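Local structure of 3-isopropylmalate dehydratase small subunit (Campylobacter jejuni, 3Q3W) at residues H10-T24 against Y70-S84. The protein catalyses, as the small subunit of isopropylmalate isomerase, the interconversion of 2-isopropylmalate and 3-isopropylmalate by way of 2-isopropylmaleate. Numbering follows the deposited sequence. Where two conformers were deposited one is given.
Sequences HKGIACPLEYANIDT and YQNSSILVSFENFGS
C15 lays its sulfur over one face of the Y70 ring, 4.1 Å from SG to the ring centroid and offset toward the rim. Swung anti to the backbone N (chi1 -177°), SG lies above the ring, and a small polarisable thiol suits a place against an aromatic face. The P16 side chain crosses that of Y70 at about a right angle, its CD 3.4 Å from Y70 CE1; P16 has no N-H to pair, and its carbonyl O is bonded by N64 ND2. Beneath these side chains the strands 10-17 and 73-78 run parallel, C15 N bonding to I75 O and C15 O receiving V77 N. A14 and I75 share one face, their CB atoms 3.7 Å apart, while on the other the methyls of L17 and L76 meet obliquely.

At one end, H10 points NE2 edge-on at S74 OG, 2.6 Å away, a hydrogen bond whose donor may be either partner. A water joins S74 OG to I13 N and N72 O. Beyond the strands, F79 turns a face to E18 CA, 3.9 Å from the ring centroid, a CH-pi contact, and K128 adds a cation-pi contact to the ring. N81 ND2 donates a hydrogen bond of 3.2 Å to N21 OD1, in the carbonyl plane and on a lone pair, the two amide planes 74° apart. I22 rests obliquely against F82, and I22 O takes G83 N; phi at 91° suits a glycine, since a side chain there would collide with the carbonyl O of F82.

The pair forms the middle of a mixed sheet in the aconitase C-terminal domain family: strand 145-149 flanks 10-17, strand 102-105 flanks 73-78, and helix 128-140 covers A14 and V77, while D23 caps the helix 24-27 through the N of Q26.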
# COMPACT_ATOMS: atom_id res chain seq x y z
N HIS A 10 -0.80 5.57 -12.47
CA HIS A 10 0.39 5.74 -11.62
C HIS A 10 1.45 4.69 -11.96
O HIS A 10 1.16 3.51 -12.06
CB HIS A 10 0.02 5.64 -10.15
CG HIS A 10 1.19 5.71 -9.23
ND1 HIS A 10 1.84 6.89 -8.94
CD2 HIS A 10 1.87 4.74 -8.57
CE1 HIS A 10 2.85 6.64 -8.12
NE2 HIS A 10 2.89 5.34 -7.90
N LYS A 11 2.69 5.13 -12.10
CA LYS A 11 3.82 4.24 -12.34
C LYS A 11 4.83 4.57 -11.26
O LYS A 11 5.13 5.75 -11.03
CB LYS A 11 4.41 4.50 -13.72
CG LYS A 11 5.75 3.80 -13.97
CD LYS A 11 6.18 3.87 -15.45
CE LYS A 11 7.69 3.71 -15.57
NZ LYS A 11 8.11 3.61 -17.00
N GLY A 12 5.29 3.55 -10.54
CA GLY A 12 6.33 3.75 -9.52
C GLY A 12 6.94 2.46 -9.01
O GLY A 12 6.55 1.35 -9.41
N ILE A 13 7.88 2.62 -8.10
CA ILE A 13 8.61 1.55 -7.51
C ILE A 13 7.68 0.73 -6.62
O ILE A 13 7.00 1.27 -5.73
CB ILE A 13 9.79 2.12 -6.68
CG1 ILE A 13 10.70 3.00 -7.56
CG2 ILE A 13 10.56 1.01 -5.94
CD1 ILE A 13 11.50 2.31 -8.58
N ALA A 14 7.60 -0.57 -6.89
CA ALA A 14 6.82 -1.49 -6.07
C ALA A 14 7.73 -2.33 -5.17
O ALA A 14 8.85 -2.68 -5.58
CB ALA A 14 5.98 -2.35 -6.91
N CYS A 15 7.22 -2.64 -3.97
CA CYS A 15 7.98 -3.32 -2.92
C CYS A 15 7.16 -4.48 -2.41
O CYS A 15 6.04 -4.29 -1.93
CB CYS A 15 8.29 -2.39 -1.74
SG CYS A 15 9.29 -3.23 -0.50
N PRO A 16 7.72 -5.70 -2.47
CA PRO A 16 6.98 -6.84 -2.00
C PRO A 16 7.15 -7.05 -0.51
O PRO A 16 8.28 -6.97 -0.01
CB PRO A 16 7.59 -7.99 -2.79
CG PRO A 16 8.99 -7.59 -3.01
CD PRO A 16 9.04 -6.09 -3.03
N LEU A 17 6.06 -7.28 0.19
CA LEU A 17 6.10 -7.57 1.62
C LEU A 17 5.39 -8.93 1.85
O LEU A 17 4.17 -9.01 1.98
CB LEU A 17 5.44 -6.46 2.45
CG LEU A 17 6.05 -5.07 2.28
CD1 LEU A 17 5.16 -3.98 3.05
CD2 LEU A 17 7.44 -4.98 2.77
N GLU A 18 6.21 -9.97 1.96
CA GLU A 18 5.73 -11.35 1.95
C GLU A 18 5.26 -11.74 3.35
O GLU A 18 5.83 -12.63 4.00
CB GLU A 18 6.84 -12.26 1.45
CG GLU A 18 7.19 -12.01 -0.01
CD GLU A 18 8.27 -12.98 -0.52
OE1 GLU A 18 7.95 -14.17 -0.80
OE2 GLU A 18 9.42 -12.55 -0.62
N TYR A 19 4.22 -11.06 3.79
CA TYR A 19 3.54 -11.37 5.01
C TYR A 19 2.04 -11.41 4.72
O TYR A 19 1.52 -10.63 3.90
CB TYR A 19 3.86 -10.32 6.07
CG TYR A 19 5.31 -9.90 6.18
CD1 TYR A 19 6.18 -10.54 7.07
CD2 TYR A 19 5.81 -8.82 5.45
CE1 TYR A 19 7.54 -10.13 7.21
CE2 TYR A 19 7.15 -8.41 5.57
CZ TYR A 19 8.01 -9.06 6.46
OH TYR A 19 9.35 -8.65 6.58
N ALA A 20 1.34 -12.33 5.38
CA ALA A 20 -0.12 -12.39 5.34
C ALA A 20 -0.64 -11.71 6.58
O ALA A 20 0.09 -11.54 7.57
CB ALA A 20 -0.62 -13.83 5.28
N ASN A 21 -1.91 -11.31 6.53
CA ASN A 21 -2.55 -10.74 7.68
C ASN A 21 -1.75 -9.56 8.28
O ASN A 21 -1.71 -9.43 9.50
CB ASN A 21 -2.75 -11.81 8.75
CG ASN A 21 -3.34 -13.06 8.20
OD1 ASN A 21 -4.48 -13.06 7.73
ND2 ASN A 21 -2.57 -14.15 8.24
N ILE A 22 -1.13 -8.72 7.44
CA ILE A 22 -0.48 -7.50 7.96
C ILE A 22 -1.60 -6.71 8.66
O ILE A 22 -2.62 -6.39 8.05
CB ILE A 22 0.27 -6.70 6.88
CG1 ILE A 22 1.60 -7.38 6.56
CG2 ILE A 22 0.58 -5.24 7.34
CD1 ILE A 22 2.08 -7.19 5.13
N ASP A 23 -1.44 -6.51 9.95
CA ASP A 23 -2.46 -5.88 10.74
C ASP A 23 -2.19 -4.39 11.04
O ASP A 23 -1.10 -3.87 10.80
CB ASP A 23 -2.72 -6.73 12.00
CG ASP A 23 -1.57 -6.72 12.96
OD1 ASP A 23 -0.93 -5.67 13.11
OD2 ASP A 23 -1.31 -7.77 13.61
N THR A 24 -3.20 -3.74 11.59
CA THR A 24 -3.23 -2.31 11.74
C THR A 24 -2.12 -1.90 12.68
O THR A 24 -1.53 -0.84 12.49
CB THR A 24 -4.67 -1.80 12.15
OG1 THR A 24 -5.18 -2.59 13.24
CG2 THR A 24 -5.65 -1.91 11.00
N TYR A 70 14.47 -0.62 -3.12
CA TYR A 70 13.10 -0.17 -2.85
C TYR A 70 12.92 1.28 -2.35
O TYR A 70 11.83 1.65 -1.83
CB TYR A 70 12.41 -1.18 -1.93
CG TYR A 70 12.35 -2.57 -2.56
CD1 TYR A 70 11.56 -2.81 -3.67
CD2 TYR A 70 13.09 -3.63 -2.04
CE1 TYR A 70 11.52 -4.08 -4.27
CE2 TYR A 70 13.08 -4.91 -2.63
CZ TYR A 70 12.28 -5.13 -3.74
OH TYR A 70 12.20 -6.37 -4.30
N GLN A 71 13.92 2.11 -2.59
CA GLN A 71 13.81 3.51 -2.26
C GLN A 71 12.69 4.09 -3.06
O GLN A 71 12.43 3.66 -4.21
CB GLN A 71 15.04 4.27 -2.63
CG GLN A 71 16.06 4.30 -1.56
CD GLN A 71 17.27 5.12 -2.02
OE1 GLN A 71 17.84 5.87 -1.25
NE2 GLN A 71 17.63 4.99 -3.30
N ASN A 72 12.02 5.08 -2.47
CA ASN A 72 10.90 5.74 -3.11
C ASN A 72 9.75 4.82 -3.54
O ASN A 72 9.07 5.07 -4.55
CB ASN A 72 11.38 6.60 -4.29
CG ASN A 72 11.74 7.98 -3.86
OD1 ASN A 72 12.75 8.19 -3.17
ND2 ASN A 72 10.89 8.93 -4.20
N SER A 73 9.48 3.79 -2.76
CA SER A 73 8.37 2.87 -3.08
C SER A 73 7.05 3.62 -3.03
O SER A 73 6.84 4.41 -2.09
CB SER A 73 8.35 1.68 -2.11
OG SER A 73 9.36 0.73 -2.43
N SER A 74 6.18 3.42 -4.02
CA SER A 74 4.83 3.98 -4.00
C SER A 74 3.74 2.94 -4.25
O SER A 74 2.52 3.26 -4.22
CB SER A 74 4.70 5.16 -4.99
OG SER A 74 4.92 4.76 -6.34
N ILE A 75 4.17 1.70 -4.45
CA ILE A 75 3.29 0.52 -4.54
C ILE A 75 3.79 -0.62 -3.66
O ILE A 75 5.01 -0.90 -3.63
CB ILE A 75 3.25 -0.00 -6.01
CG1 ILE A 75 2.65 1.05 -6.91
CG2 ILE A 75 2.44 -1.27 -6.11
CD1 ILE A 75 2.92 0.85 -8.43
N LEU A 76 2.86 -1.30 -2.98
CA LEU A 76 3.18 -2.45 -2.15
C LEU A 76 2.52 -3.68 -2.73
O LEU A 76 1.43 -3.58 -3.28
CB LEU A 76 2.74 -2.26 -0.70
CG LEU A 76 3.36 -1.10 0.11
CD1 LEU A 76 2.79 -1.09 1.55
CD2 LEU A 76 4.87 -1.13 0.13
N VAL A 77 3.20 -4.82 -2.63
CA VAL A 77 2.62 -6.08 -3.00
C VAL A 77 2.72 -6.98 -1.78
O VAL A 77 3.82 -7.31 -1.32
CB VAL A 77 3.36 -6.68 -4.18
CG1 VAL A 77 2.61 -7.94 -4.69
CG2 VAL A 77 3.47 -5.67 -5.26
N SER A 78 1.57 -7.37 -1.24
CA SER A 78 1.51 -8.20 -0.04
C SER A 78 0.60 -9.41 -0.20
O SER A 78 0.06 -9.68 -1.26
CB SER A 78 1.03 -7.37 1.13
OG SER A 78 1.51 -7.91 2.35
N PHE A 79 0.46 -10.17 0.87
CA PHE A 79 -0.32 -11.38 0.81
C PHE A 79 -1.67 -11.07 1.43
O PHE A 79 -2.04 -9.89 1.56
CB PHE A 79 0.40 -12.51 1.52
CG PHE A 79 1.70 -12.96 0.85
CD1 PHE A 79 1.92 -12.78 -0.50
CD2 PHE A 79 2.66 -13.64 1.60
CE1 PHE A 79 3.08 -13.25 -1.07
CE2 PHE A 79 3.81 -14.12 1.03
CZ PHE A 79 4.02 -13.92 -0.30
N GLU A 80 -2.44 -12.11 1.75
CA GLU A 80 -3.85 -11.97 2.04
C GLU A 80 -4.16 -11.25 3.33
O GLU A 80 -3.35 -11.22 4.24
CB GLU A 80 -4.57 -13.33 2.06
CG GLU A 80 -3.90 -14.45 2.89
CD GLU A 80 -3.03 -15.40 2.04
OE1 GLU A 80 -2.11 -14.91 1.33
OE2 GLU A 80 -3.27 -16.62 2.07
N ASN A 81 -5.38 -10.73 3.38
CA ASN A 81 -5.95 -10.08 4.55
C ASN A 81 -5.09 -8.92 5.01
O ASN A 81 -4.85 -8.72 6.20
CB ASN A 81 -6.23 -11.10 5.68
CG ASN A 81 -7.12 -10.54 6.78
OD1 ASN A 81 -7.99 -9.70 6.53
ND2 ASN A 81 -6.88 -10.97 8.01
N PHE A 82 -4.65 -8.13 4.04
CA PHE A 82 -3.88 -6.96 4.35
C PHE A 82 -4.77 -5.94 5.05
O PHE A 82 -5.85 -5.63 4.59
CB PHE A 82 -3.32 -6.32 3.10
CG PHE A 82 -2.35 -5.19 3.38
CD1 PHE A 82 -0.99 -5.41 3.41
CD2 PHE A 82 -2.82 -3.90 3.60
CE1 PHE A 82 -0.11 -4.36 3.65
CE2 PHE A 82 -1.95 -2.86 3.84
CZ PHE A 82 -0.60 -3.08 3.89
N GLY A 83 -4.28 -5.41 6.16
CA GLY A 83 -5.06 -4.37 6.86
C GLY A 83 -5.98 -4.92 7.91
O GLY A 83 -6.80 -4.19 8.43
N SER A 84 -5.83 -6.21 8.21
CA SER A 84 -6.56 -6.86 9.31
C SER A 84 -6.63 -6.02 10.58
O SER A 84 -5.62 -5.51 11.06
CB SER A 84 -5.97 -8.24 9.61
OG SER A 84 -6.68 -8.87 10.66
O HOH W 1 7.62 5.28 -6.84
O HOH W 2 -1.14 -8.89 4.38